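Local atomic coordinates of N-acetylglucosamine-6-phosphate deacetylase (Thermotoga maritima, PDB entry 1O12), a protein that probably catalyses the metal-dependent deacetylation of N-acetylglucosamine 6-phosphate, a step of amino-sugar metabolism. Residues Val311-Phe314 and Arg315-Gly319; Arg247-Val250 and Lys251-Lys255; Ile105-Lys108 and Ala109-Tyr112; Leu175-Val178 and Lys179-Ile182; Glu33-Gly37 and Lys38-Val42. All blocks are in the same frame, centred on the assembly; numbering follows the deposited sequence.

Contact 1. Residues Val311-Phe314 and Arg315-Gly319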
loop_
_atom_site.group_PDB
_atom_site.type_symbol
_atom_site.label_atom_id
_atom_site.label_comp_id
_atom_site.label_asym_id
_atom_site.label_seq_id
_atom_site.Cartn_x
_atom_site.Cartn_y
_atom_site.Cartn_z
ATOM N N VAL A 311 21.181 -0.176 7.707
ATOM C CA VAL A 311 20.625 -1.139 8.641
ATOM C C VAL A 311 20.066 -0.469 9.895
ATOM O O VAL A 311 18.940 -0.786 10.344
ATOM C CB VAL A 311 21.685 -2.194 9.032
ATOM C CG1 VAL A 311 21.132 -3.155 10.086
ATOM C CG2 VAL A 311 22.093 -2.966 7.789
ATOM N N LYS A 312 20.833 0.471 10.443
ATOM C CA LYS A 312 20.395 1.152 11.644
ATOM C C LYS A 312 19.113 1.909 11.339
ATOM O O LYS A 312 18.146 1.843 12.112
ATOM C CB LYS A 312 21.452 2.133 12.143
ATOM C CG LYS A 312 22.728 1.504 12.693
ATOM C CD LYS A 312 23.499 2.507 13.558
ATOM C CE LYS A 312 24.982 2.174 13.682
ATOM N NZ LYS A 312 25.759 2.465 12.414
ATOM N N ASN A 313 19.108 2.613 10.205
ATOM C CA ASN A 313 17.961 3.415 9.829
ATOM C C ASN A 313 16.733 2.561 9.723
ATOM O O ASN A 313 15.718 2.842 10.367
ATOM C CB ASN A 313 18.176 4.160 8.489
ATOM C CG ASN A 313 19.088 5.380 8.617
ATOM O OD1 ASN A 313 19.319 5.898 9.708
ATOM N ND2 ASN A 313 19.596 5.849 7.492
ATOM N N PHE A 314 16.826 1.507 8.918
ATOM C CA PHE A 314 15.701 0.619 8.708
ATOM C C PHE A 314 15.166 0.122 10.015
ATOM O O PHE A 314 13.959 0.120 10.240
ATOM C CB PHE A 314 16.086 -0.581 7.859
ATOM C CG PHE A 314 14.914 -1.411 7.469
ATOM C CD1 PHE A 314 14.497 -2.472 8.275
ATOM C CD2 PHE A 314 14.185 -1.096 6.318
ATOM C CE1 PHE A 314 13.368 -3.223 7.940
ATOM C CE2 PHE A 314 13.060 -1.823 5.963
ATOM C CZ PHE A 314 12.648 -2.895 6.776
ATOM N N ARG A 315 16.079 -0.308 10.878
ATOM C CA ARG A 315 15.701 -0.806 12.180
ATOM C C ARG A 315 14.957 0.246 12.998
ATOM O O ARG A 315 14.002 -0.069 13.697
ATOM C CB ARG A 315 16.930 -1.246 12.957
ATOM C CG ARG A 315 16.565 -1.820 14.310
ATOM C CD ARG A 315 17.716 -1.734 15.264
ATOM N NE ARG A 315 17.609 -2.761 16.283
ATOM C CZ ARG A 315 18.415 -2.873 17.335
ATOM N NH1 ARG A 315 19.400 -2.002 17.508
ATOM N NH2 ARG A 315 18.242 -3.868 18.213
ATOM N N LYS A 316 15.394 1.499 12.912
ATOM C CA LYS A 316 14.759 2.553 13.679
ATOM C C LYS A 316 13.414 2.962 13.090
ATOM O O LYS A 316 12.458 3.206 13.823
ATOM C CB LYS A 316 15.674 3.771 13.738
ATOM C CG LYS A 316 15.105 4.962 14.503
ATOM C CD LYS A 316 15.861 6.226 14.109
ATOM C CE LYS A 316 17.387 5.959 14.007
ATOM N NZ LYS A 316 18.004 6.335 12.670
ATOM N N PHE A 317 13.349 3.046 11.766
ATOM C CA PHE A 317 12.119 3.441 11.111
ATOM C C PHE A 317 10.982 2.463 11.373
ATOM O O PHE A 317 9.849 2.876 11.630
ATOM C CB PHE A 317 12.340 3.564 9.597
ATOM C CG PHE A 317 13.257 4.694 9.195
ATOM C CD1 PHE A 317 13.760 4.760 7.906
ATOM C CD2 PHE A 317 13.593 5.711 10.100
ATOM C CE1 PHE A 317 14.591 5.830 7.505
ATOM C CE2 PHE A 317 14.413 6.777 9.727
ATOM C CZ PHE A 317 14.916 6.841 8.420
ATOM N N THR A 318 11.297 1.171 11.355
ATOM C CA THR A 318 10.285 0.146 11.503
ATOM C C THR A 318 10.130 -0.506 12.864
ATOM O O THR A 318 9.058 -0.994 13.195
ATOM C CB THR A 318 10.513 -1.010 10.484
ATOM O OG1 THR A 318 11.610 -1.832 10.918
ATOM C CG2 THR A 318 10.813 -0.456 9.096
ATOM N N GLY A 319 11.195 -0.543 13.649
ATOM C CA GLY A 319 11.100 -1.203 14.930
ATOM C C GLY A 319 11.096 -2.709 14.729
ATOM O O GLY A 319 10.653 -3.449 15.610
#
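The carbonyl oxygen F314 O is gripped twice by T318, whose backbone N and hydroxyl OG1 reach it from opposite faces of the carbonyl plane. Both bonds measure 3.1 Å from F314 O, to T318 N and to T318 OG1, and the hydroxyl is bonded again to C320 N just beyond the helix end. With chi1 at 76°, OG1 sits between the backbone N and the carbonyl carbon of T318, within reach of F314 O. The same torsion swings the methyl over a face of the F314 phenyl, a CH-pi contact with CG2 4.0 Å from the F314 ring centroid. One residue earlier, F317 N donates to N313 O over 2.8 Å, almost straight in line with the carbonyl, and that oxygen also lies above one face of the F317 ring, 3.3 Å from F317 CG. The N313 amide is held from outside at both ends: ND2 donates to C240 O and OD1 accepts from Q309 NE2. G319 then leaves the helix with a phi of 75°, its N bonded to R315 O at 2.8 Å. In this TIM-barrel amidohydrolase, helix 307-318 is wedged among other elements: F314 reaches I262 and L264 of strand 262-265, V311 meets L325 of helix 322-336, and F317 and T318 lean on V250 and Y254 of helix 247-257.

Contact 2. Residues Arg247-Val250 and Lys251-Lys255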
loop_
_atom_site.group_PDB
_atom_site.type_symbol
_atom_site.label_atom_id
_atom_site.label_comp_id
_atom_site.label_asym_id
_atom_site.label_seq_id
_atom_site.Cartn_x
_atom_site.Cartn_y
_atom_site.Cartn_z
ATOM N N ARG A 247 10.629 8.360 6.558
ATOM C CA ARG A 247 10.452 7.317 7.540
ATOM C C ARG A 247 8.997 6.757 7.435
ATOM O O ARG A 247 8.786 5.552 7.503
ATOM C CB ARG A 247 10.790 7.874 8.938
ATOM C CG ARG A 247 9.601 8.098 9.884
ATOM C CD ARG A 247 9.725 7.296 11.198
ATOM N NE ARG A 247 10.908 7.687 11.969
ATOM C CZ ARG A 247 11.372 7.024 13.034
ATOM N NH1 ARG A 247 12.464 7.463 13.676
ATOM N NH2 ARG A 247 10.753 5.917 13.455
ATOM N N GLU A 248 7.999 7.609 7.231
ATOM C CA GLU A 248 6.637 7.090 7.107
ATOM C C GLU A 248 6.478 6.118 5.913
ATOM O O GLU A 248 5.837 5.083 6.047
ATOM C CB GLU A 248 5.632 8.232 6.978
ATOM C CG GLU A 248 5.638 9.166 8.159
ATOM C CD GLU A 248 6.933 9.989 8.244
ATOM O OE1 GLU A 248 7.353 10.553 7.201
ATOM O OE2 GLU A 248 7.519 10.080 9.360
HETATM N N MSE A 249 7.055 6.449 4.757
HETATM C CA MSE A 249 6.979 5.577 3.584
HETATM C C MSE A 249 7.578 4.204 3.875
HETATM O O MSE A 249 6.965 3.163 3.590
HETATM C CB MSE A 249 7.752 6.168 2.414
HETATM C CG MSE A 249 6.925 6.386 1.160
HETATM SE SE MSE A 249 5.791 4.893 0.550
HETATM C CE MSE A 249 5.640 5.448 -1.326
ATOM N N VAL A 250 8.802 4.226 4.402
ATOM C CA VAL A 250 9.495 3.010 4.768
ATOM C C VAL A 250 8.591 2.207 5.697
ATOM O O VAL A 250 8.428 0.991 5.533
ATOM C CB VAL A 250 10.826 3.306 5.530
ATOM C CG1 VAL A 250 11.446 2.001 6.002
ATOM C CG2 VAL A 250 11.786 4.054 4.629
ATOM N N LYS A 251 8.020 2.879 6.693
ATOM C CA LYS A 251 7.132 2.200 7.627
ATOM C C LYS A 251 5.958 1.564 6.893
ATOM O O LYS A 251 5.525 0.477 7.248
ATOM C CB LYS A 251 6.614 3.165 8.674
ATOM C CG LYS A 251 6.467 2.542 10.050
ATOM C CD LYS A 251 6.295 3.628 11.138
ATOM C CE LYS A 251 7.486 4.608 11.150
ATOM N NZ LYS A 251 7.367 5.716 12.161
ATOM N N LEU A 252 5.456 2.248 5.870
ATOM C CA LEU A 252 4.349 1.744 5.061
ATOM C C LEU A 252 4.788 0.538 4.212
ATOM O O LEU A 252 4.138 -0.510 4.220
ATOM C CB LEU A 252 3.804 2.853 4.152
ATOM C CG LEU A 252 2.683 2.459 3.175
ATOM C CD1 LEU A 252 1.563 1.677 3.925
ATOM C CD2 LEU A 252 2.141 3.723 2.487
ATOM N N VAL A 253 5.887 0.670 3.488
ATOM C CA VAL A 253 6.344 -0.455 2.677
ATOM C C VAL A 253 6.595 -1.667 3.583
ATOM O O VAL A 253 6.245 -2.812 3.244
ATOM C CB VAL A 253 7.619 -0.126 1.901
ATOM C CG1 VAL A 253 8.097 -1.367 1.177
ATOM C CG2 VAL A 253 7.348 0.990 0.923
ATOM N N TYR A 254 7.175 -1.419 4.749
ATOM C CA TYR A 254 7.436 -2.521 5.667
ATOM C C TYR A 254 6.113 -3.190 6.062
ATOM O O TYR A 254 5.983 -4.420 6.007
ATOM C CB TYR A 254 8.172 -2.017 6.892
ATOM C CG TYR A 254 8.222 -3.017 8.010
ATOM C CD1 TYR A 254 8.795 -4.281 7.822
ATOM C CD2 TYR A 254 7.720 -2.693 9.278
ATOM C CE1 TYR A 254 8.872 -5.194 8.865
ATOM C CE2 TYR A 254 7.793 -3.592 10.325
ATOM C CZ TYR A 254 8.370 -4.839 10.121
ATOM O OH TYR A 254 8.480 -5.705 11.189
ATOM N N LYS A 255 5.129 -2.374 6.421
ATOM C CA LYS A 255 3.810 -2.866 6.792
ATOM C C LYS A 255 3.179 -3.774 5.712
ATOM O O LYS A 255 2.627 -4.834 6.022
ATOM C CB LYS A 255 2.905 -1.688 7.061
ATOM C CG LYS A 255 1.505 -2.074 7.452
ATOM C CD LYS A 255 0.646 -0.829 7.554
ATOM C CE LYS A 255 -0.749 -1.169 8.031
ATOM N NZ LYS A 255 -0.663 -1.647 9.422
#
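R247 and K251, one turn apart, bring two positive charges together, with R247 NH2 3.6 Å from K251 NZ. The ammonium lies at the edge of the guanidinium, near its plane, and unusually close to R247 CD, a placing best taken as approximate. K251 curls back to this place through its chi3 of -58°. E248 OE2, 5.2 Å from K251 NZ, is not in contact but would probably ease the repulsion a little. With an alanine in place of R247, K251 would probably lose the side chain beside its end and be freer to turn. The backbone bonds are regular i to i+4: V253 N donates to M249 O at 2.7 Å and Y254 N to V250 O at 2.8 Å. Apolar contacts run along another side, where the selenium of selenomethionine M249 lies 4.2 Å from V253 CG2 and 4.3 Å from L252 CD2. Helix 247-257 is the connection of a beta-alpha-beta unit between strands 235-239 and 262-265. V253 packs on L236 and L238 of the first strand, R247 on K316 and F317 of helix 307-318, while M249 and L252 meet H219 and L217 of the second subunit.

Contact 3. Residues Ile105-Lys108 and Ala109-Tyr112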
loop_
_atom_site.group_PDB
_atom_site.type_symbol
_atom_site.label_atom_id
_atom_site.label_comp_id
_atom_site.label_asym_id
_atom_site.label_seq_id
_atom_site.Cartn_x
_atom_site.Cartn_y
_atom_site.Cartn_z
ATOM N N ILE A 105 33.933 -2.555 -18.421
ATOM C CA ILE A 105 33.676 -2.727 -17.001
ATOM C C ILE A 105 33.457 -4.216 -16.690
ATOM O O ILE A 105 33.966 -4.726 -15.688
ATOM C CB ILE A 105 32.489 -1.870 -16.561
ATOM C CG1 ILE A 105 32.929 -0.403 -16.590
ATOM C CG2 ILE A 105 32.044 -2.264 -15.147
ATOM C CD1 ILE A 105 31.830 0.584 -16.613
ATOM N N LEU A 106 32.728 -4.913 -17.567
ATOM C CA LEU A 106 32.507 -6.330 -17.375
ATOM C C LEU A 106 33.858 -7.067 -17.475
ATOM O O LEU A 106 34.128 -8.003 -16.721
ATOM C CB LEU A 106 31.524 -6.855 -18.423
ATOM C CG LEU A 106 30.072 -6.408 -18.214
ATOM C CD1 LEU A 106 29.208 -6.899 -19.376
ATOM C CD2 LEU A 106 29.522 -6.961 -16.867
ATOM N N ARG A 107 34.723 -6.609 -18.378
ATOM C CA ARG A 107 36.012 -7.248 -18.595
ATOM C C ARG A 107 36.961 -7.110 -17.407
ATOM O O ARG A 107 37.622 -8.079 -17.021
ATOM C CB ARG A 107 36.656 -6.679 -19.865
ATOM C CG ARG A 107 37.943 -7.341 -20.311
ATOM C CD ARG A 107 38.383 -6.783 -21.675
ATOM N NE ARG A 107 38.581 -5.327 -21.647
ATOM C CZ ARG A 107 37.894 -4.441 -22.384
ATOM N NH1 ARG A 107 36.934 -4.835 -23.241
ATOM N NH2 ARG A 107 38.167 -3.140 -22.252
ATOM N N LYS A 108 37.029 -5.919 -16.825
ATOM C CA LYS A 108 37.902 -5.708 -15.686
ATOM C C LYS A 108 37.383 -6.364 -14.404
ATOM O O LYS A 108 38.166 -6.769 -13.526
ATOM C CB LYS A 108 38.106 -4.228 -15.459
ATOM C CG LYS A 108 38.939 -3.536 -16.529
ATOM C CD LYS A 108 39.229 -2.100 -16.060
ATOM C CE LYS A 108 39.992 -1.279 -17.084
ATOM N NZ LYS A 108 40.554 -0.043 -16.449
ATOM N N ALA A 109 36.066 -6.473 -14.280
ATOM C CA ALA A 109 35.506 -7.111 -13.102
ATOM C C ALA A 109 35.809 -8.617 -13.221
ATOM O O ALA A 109 36.165 -9.274 -12.226
ATOM C CB ALA A 109 33.985 -6.854 -13.027
ATOM N N ARG A 110 35.672 -9.148 -14.440
ATOM C CA ARG A 110 35.954 -10.554 -14.717
ATOM C C ARG A 110 37.416 -10.868 -14.369
ATOM O O ARG A 110 37.698 -11.901 -13.766
ATOM C CB ARG A 110 35.711 -10.876 -16.202
ATOM C CG ARG A 110 35.898 -12.375 -16.623
ATOM C CD ARG A 110 36.280 -12.484 -18.133
ATOM N NE ARG A 110 37.550 -11.794 -18.422
ATOM C CZ ARG A 110 37.975 -11.431 -19.631
ATOM N NH1 ARG A 110 37.252 -11.685 -20.705
ATOM N NH2 ARG A 110 39.115 -10.772 -19.763
ATOM N N ASP A 111 38.332 -9.975 -14.738
ATOM C CA ASP A 111 39.743 -10.190 -14.449
ATOM C C ASP A 111 39.994 -10.027 -12.953
ATOM O O ASP A 111 40.845 -10.718 -12.357
ATOM C CB ASP A 111 40.640 -9.189 -15.203
ATOM C CG ASP A 111 40.601 -9.356 -16.712
ATOM O OD1 ASP A 111 40.233 -10.445 -17.214
ATOM O OD2 ASP A 111 40.967 -8.385 -17.404
ATOM N N TYR A 112 39.273 -9.083 -12.353
ATOM C CA TYR A 112 39.414 -8.830 -10.940
ATOM C C TYR A 112 38.929 -10.037 -10.139
ATOM O O TYR A 112 39.484 -10.362 -9.096
ATOM C CB TYR A 112 38.611 -7.595 -10.544
ATOM C CG TYR A 112 38.771 -7.253 -9.083
ATOM C CD1 TYR A 112 39.858 -6.509 -8.653
ATOM C CD2 TYR A 112 37.867 -7.725 -8.125
ATOM C CE1 TYR A 112 40.055 -6.231 -7.318
ATOM C CE2 TYR A 112 38.047 -7.455 -6.778
ATOM C CZ TYR A 112 39.148 -6.701 -6.371
ATOM O OH TYR A 112 39.356 -6.373 -5.029
#
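R107 lays its CG methylene over one face of the R110 guanidinium, 3.7 Å from R110 NH2. The two side chains cross at a slant, and their guanidinium planes stand 62° apart, so the like-charged groups do not stack. R107 NE remains 5.8 Å from R110 NH2. A bend at chi3 (61°) turns the R110 head toward its neighbour D111, which it takes side-on: NE at 3.2 Å and NH2 at 2.8 Å both donate to D111 OD1. That oxygen lies in the guanidinium plane, though NE meets it from above the carboxylate plane. The salt bridge probably offsets part of the charge gathered by R107 and R110. All this occupies the outward side of helix 99-115, which links strands 87-93 and 121-127 in a beta-alpha-beta unit of the TIM barrel; on the inward side L106 and A109 pack against V124. K108 runs extended to a salt bridge with E104. Y112 has its CG anti to the backbone N (chi1 -178°), which carries its ring to helix 75-83, where OH is bonded to E79 and the ring meets F75. Y112 N donates to K108 O over 2.8 Å. The methylene Y112 CB rests 3.1 Å from K108 O.

Contact 4. Residues Leu175-Val178 and Lys179-Ile182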
loop_
_atom_site.group_PDB
_atom_site.type_symbol
_atom_site.label_atom_id
_atom_site.label_comp_id
_atom_site.label_asym_id
_atom_site.label_seq_id
_atom_site.Cartn_x
_atom_site.Cartn_y
_atom_site.Cartn_z
ATOM N N LEU A 175 14.723 -11.095 -21.394
ATOM C CA LEU A 175 14.373 -12.337 -20.726
ATOM C C LEU A 175 15.350 -13.444 -21.056
ATOM O O LEU A 175 15.436 -14.449 -20.346
ATOM C CB LEU A 175 12.984 -12.780 -21.125
ATOM C CG LEU A 175 11.931 -11.821 -20.623
ATOM C CD1 LEU A 175 10.611 -12.127 -21.303
ATOM C CD2 LEU A 175 11.840 -11.960 -19.117
ATOM N N ARG A 176 16.091 -13.287 -22.135
ATOM C CA ARG A 176 17.009 -14.342 -22.453
ATOM C C ARG A 176 18.215 -14.345 -21.557
ATOM O O ARG A 176 18.996 -15.290 -21.587
ATOM C CB ARG A 176 17.407 -14.252 -23.908
ATOM C CG ARG A 176 16.278 -14.729 -24.791
ATOM C CD ARG A 176 16.501 -14.319 -26.198
ATOM N NE ARG A 176 17.810 -14.783 -26.642
ATOM C CZ ARG A 176 18.413 -14.297 -27.711
ATOM N NH1 ARG A 176 17.812 -13.349 -28.420
ATOM N NH2 ARG A 176 19.613 -14.742 -28.053
ATOM N N LEU A 177 18.345 -13.307 -20.730
ATOM C CA LEU A 177 19.492 -13.177 -19.836
ATOM C C LEU A 177 19.400 -13.993 -18.574
ATOM O O LEU A 177 20.425 -14.394 -18.031
ATOM C CB LEU A 177 19.710 -11.721 -19.437
ATOM C CG LEU A 177 20.011 -10.786 -20.612
ATOM C CD1 LEU A 177 20.231 -9.357 -20.084
ATOM C CD2 LEU A 177 21.234 -11.290 -21.348
ATOM N N VAL A 178 18.183 -14.250 -18.111
ATOM C CA VAL A 178 18.025 -15.001 -16.881
ATOM C C VAL A 178 18.733 -16.348 -16.900
ATOM O O VAL A 178 19.264 -16.787 -15.873
ATOM C CB VAL A 178 16.541 -15.184 -16.536
ATOM C CG1 VAL A 178 16.379 -16.014 -15.248
ATOM C CG2 VAL A 178 15.905 -13.808 -16.348
ATOM N N LYS A 179 18.769 -17.000 -18.056
ATOM C CA LYS A 179 19.429 -18.305 -18.149
ATOM C C LYS A 179 20.938 -18.139 -18.022
ATOM O O LYS A 179 21.652 -19.122 -17.912
ATOM C CB LYS A 179 19.089 -19.014 -19.480
ATOM C CG LYS A 179 19.694 -18.330 -20.714
ATOM C CD LYS A 179 19.097 -18.779 -22.067
ATOM C CE LYS A 179 19.699 -17.919 -23.225
ATOM N NZ LYS A 179 19.071 -18.111 -24.595
ATOM N N ARG A 180 21.421 -16.895 -18.022
ATOM C CA ARG A 180 22.855 -16.625 -17.901
ATOM C C ARG A 180 23.267 -16.247 -16.473
ATOM O O ARG A 180 24.354 -15.677 -16.249
ATOM C CB ARG A 180 23.269 -15.515 -18.862
ATOM C CG ARG A 180 22.813 -15.758 -20.265
ATOM C CD ARG A 180 23.218 -14.631 -21.186
ATOM N NE ARG A 180 22.461 -14.734 -22.423
ATOM C CZ ARG A 180 22.655 -13.972 -23.489
ATOM N NH1 ARG A 180 23.595 -13.035 -23.482
ATOM N NH2 ARG A 180 21.903 -14.159 -24.562
ATOM N N ASP A 181 22.399 -16.586 -15.516
ATOM C CA ASP A 181 22.663 -16.306 -14.101
ATOM C C ASP A 181 22.628 -14.797 -13.861
ATOM O O ASP A 181 23.440 -14.248 -13.124
ATOM C CB ASP A 181 24.028 -16.881 -13.688
ATOM C CG ASP A 181 24.128 -17.156 -12.183
ATOM O OD1 ASP A 181 25.263 -17.397 -11.686
ATOM O OD2 ASP A 181 23.078 -17.143 -11.492
ATOM N N ILE A 182 21.695 -14.135 -14.534
ATOM C CA ILE A 182 21.496 -12.702 -14.384
ATOM C C ILE A 182 20.062 -12.457 -13.869
ATOM O O ILE A 182 19.105 -12.986 -14.430
ATOM C CB ILE A 182 21.700 -11.968 -15.732
ATOM C CG1 ILE A 182 23.125 -12.204 -16.241
ATOM C CG2 ILE A 182 21.395 -10.485 -15.568
ATOM C CD1 ILE A 182 23.453 -11.478 -17.541
#
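One face of the R180 guanidinium is covered by a methyl of L177, whose CD2 stands 3.6 Å from R180 NH1 and is offset toward the rim of the group. R180 NH1 is bonded elsewhere, to the carbonyl oxygens of I155 and L152. At the edge of the R176 guanidinium, near its plane, comes K179 NZ, 4.1 Å from R176 NE; R180 NH2 approaches the same group obliquely, 4.2 Å from R176 NH2. Three positive charges thus gather here, and the salt bridge from R176 NH1 to E149 probably balances them in part. K179 CG lies between its backbone N and carbonyl carbon (chi1 68°), which sends the extended chain alongside R176, passing over R176 O with CG and CE. A leucine instead of R180 would probably leave the carbonyls of I155 and L152 without their shared donor. The backbone turns tightly through i to i+3 bonds, R180 N to L177 O at 2.7 Å and D181 N to V178 O at 3.2 Å, both donors standing well above the carbonyl planes. D181 then takes a positive phi of 68°, and the chain doubles back so that I182 O receives a CA-H...O contact from V178 CA (3.4 Å) while I182 CD1 rests 4.2 Å from L177 CB. This turn-rich part of the loop joins the parallel barrel strands 159-164 and 183-186: V178 packs on L184 of the latter, and L177 on L152 of helix 149-152.

Contact 5. Residues Glu33-Gly37 and Lys38-Val42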
loop_
_atom_site.group_PDB
_atom_site.type_symbol
_atom_site.label_atom_id
_atom_site.label_comp_id
_atom_site.label_asym_id
_atom_site.label_seq_id
_atom_site.Cartn_x
_atom_site.Cartn_y
_atom_site.Cartn_z
ATOM N N GLU A 33 30.910 -21.983 15.108
ATOM C CA GLU A 33 32.177 -22.607 14.772
ATOM C C GLU A 33 32.447 -22.577 13.275
ATOM O O GLU A 33 31.652 -23.072 12.470
ATOM C CB GLU A 33 32.165 -24.047 15.256
ATOM C CG GLU A 33 33.495 -24.553 15.765
ATOM C CD GLU A 33 33.343 -25.904 16.465
ATOM O OE1 GLU A 33 33.013 -26.910 15.777
ATOM O OE2 GLU A 33 33.540 -25.956 17.707
ATOM N N ILE A 34 33.600 -22.009 12.936
ATOM C CA ILE A 34 34.063 -21.843 11.564
ATOM C C ILE A 34 35.297 -22.672 11.235
ATOM O O ILE A 34 36.331 -22.552 11.895
ATOM C CB ILE A 34 34.415 -20.391 11.310
ATOM C CG1 ILE A 34 33.237 -19.504 11.734
ATOM C CG2 ILE A 34 34.788 -20.211 9.864
ATOM C CD1 ILE A 34 33.480 -18.039 11.537
ATOM N N GLU A 35 35.173 -23.498 10.201
ATOM C CA GLU A 35 36.248 -24.370 9.725
ATOM C C GLU A 35 36.532 -24.014 8.258
ATOM O O GLU A 35 35.712 -24.249 7.372
ATOM C CB GLU A 35 35.824 -25.849 9.864
ATOM C CG GLU A 35 36.909 -26.916 9.541
ATOM C CD GLU A 35 36.538 -28.337 10.041
ATOM O OE1 GLU A 35 35.466 -28.857 9.641
ATOM O OE2 GLU A 35 37.320 -28.931 10.835
ATOM N N GLU A 36 37.696 -23.422 8.021
ATOM C CA GLU A 36 38.096 -23.010 6.684
ATOM C C GLU A 36 36.910 -22.461 5.883
ATOM O O GLU A 36 36.365 -23.123 4.994
ATOM C CB GLU A 36 38.742 -24.181 5.933
ATOM C CG GLU A 36 39.706 -23.726 4.839
ATOM C CD GLU A 36 40.417 -24.884 4.140
ATOM O OE1 GLU A 36 39.720 -25.720 3.506
ATOM O OE2 GLU A 36 41.675 -24.946 4.227
ATOM N N GLY A 37 36.506 -21.247 6.238
ATOM C CA GLY A 37 35.418 -20.566 5.549
ATOM C C GLY A 37 34.036 -21.181 5.562
ATOM O O GLY A 37 33.139 -20.714 4.863
ATOM N N LYS A 38 33.849 -22.212 6.366
ATOM C CA LYS A 38 32.562 -22.866 6.424
ATOM C C LYS A 38 32.090 -22.974 7.864
ATOM O O LYS A 38 32.840 -23.352 8.751
ATOM C CB LYS A 38 32.702 -24.247 5.790
ATOM C CG LYS A 38 31.436 -25.064 5.664
ATOM C CD LYS A 38 31.767 -26.391 4.956
ATOM C CE LYS A 38 30.696 -27.460 5.191
ATOM N NZ LYS A 38 30.467 -27.748 6.660
ATOM N N ILE A 39 30.845 -22.602 8.104
ATOM C CA ILE A 39 30.265 -22.705 9.437
ATOM C C ILE A 39 29.971 -24.189 9.648
ATOM O O ILE A 39 29.189 -24.783 8.904
ATOM C CB ILE A 39 28.960 -21.906 9.514
ATOM C CG1 ILE A 39 29.266 -20.424 9.316
ATOM C CG2 ILE A 39 28.264 -22.163 10.822
ATOM C CD1 ILE A 39 28.038 -19.595 9.002
ATOM N N VAL A 40 30.615 -24.790 10.644
ATOM C CA VAL A 40 30.417 -26.206 10.924
ATOM C C VAL A 40 29.634 -26.472 12.193
ATOM O O VAL A 40 29.245 -27.600 12.455
ATOM C CB VAL A 40 31.760 -26.975 11.048
ATOM C CG1 VAL A 40 32.379 -27.163 9.689
ATOM C CG2 VAL A 40 32.723 -26.211 11.990
ATOM N N LYS A 41 29.401 -25.452 13.001
ATOM C CA LYS A 41 28.650 -25.693 14.224
ATOM C C LYS A 41 28.014 -24.424 14.778
ATOM O O LYS A 41 28.676 -23.393 14.955
ATOM C CB LYS A 41 29.564 -26.329 15.289
ATOM C CG LYS A 41 28.842 -27.204 16.297
ATOM C CD LYS A 41 29.201 -26.846 17.741
ATOM C CE LYS A 41 30.693 -27.017 18.019
ATOM N NZ LYS A 41 31.132 -26.413 19.326
ATOM N N VAL A 42 26.716 -24.507 15.032
ATOM C CA VAL A 42 25.969 -23.393 15.598
ATOM C C VAL A 42 25.367 -23.938 16.891
ATOM O O VAL A 42 24.403 -24.714 16.848
ATOM C CB VAL A 42 24.836 -22.948 14.651
ATOM C CG1 VAL A 42 24.150 -21.731 15.201
ATOM C CG2 VAL A 42 25.391 -22.646 13.294
#
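E33 faces two residues at once, V40 and K41, a classic beta bulge in an antiparallel hairpin. E33 O takes V40 N at 2.7 Å and, more weakly, K41 N at 3.3 Å, while E33 N donates to K41 O in the plane of its carbonyl. The bulge shifts the register by one, so that beyond it I34 pairs with I39 and E35 with K38. Strands 26-35 and 38-44 are joined by a type I' turn from E35 to K38, with E36 and G37 both at positive phi (38° and 62°), a conformation glycine adopts readily. E35 N donates to K38 O at 2.8 Å, and the return bond, K38 N to E35 O at 2.9 Å, comes from well above the carbonyl plane. I34 and I39 lie together on the buried face of the hairpin, where both pack on A351; the backbone of I39 also bonds to G348 and T349, which ties the hairpin to that later part of the chain. On the other face E33 and K41 cross obliquely, their CB atoms 3.5 Å apart. The K41 chain, bent at chi2 and chi3 (-61° for the latter), folds over the carboxylate, and NZ forms a salt bridge with E33 OE2 at 2.9 Å, its hydrogen bond weak. V40, which points toward the opposite strand at the bulge, crosses E35 at about a right angle, with its methyl CG1 3.5 Å from E35 OE1.

Along the chain the order is contact 5, 3, 4, 2, 1, each closing before the next opens. Contacts 1 and 2 are neighbours: their centres are 10 Å apart, and helices 307-318 and 247-257 touch directly, K251 CE lying 3.0 Å from F317 O. Contacts 3 and 4 belong to another region of the amidohydrolase barrel, with centres 19 Å apart and nearest atoms about 8 Å apart. Contact 1 lies across the chain's centre from both, 34 to 35 Å away between centres. Contact 5, a hairpin, is at least 30 Å from every other contact, centre to centre. Contacts 1, 2 and 3 lie on helices of the amidohydrolase fold and contact 4 in a loop between two of its strands; contact 2 alone meets the second subunit.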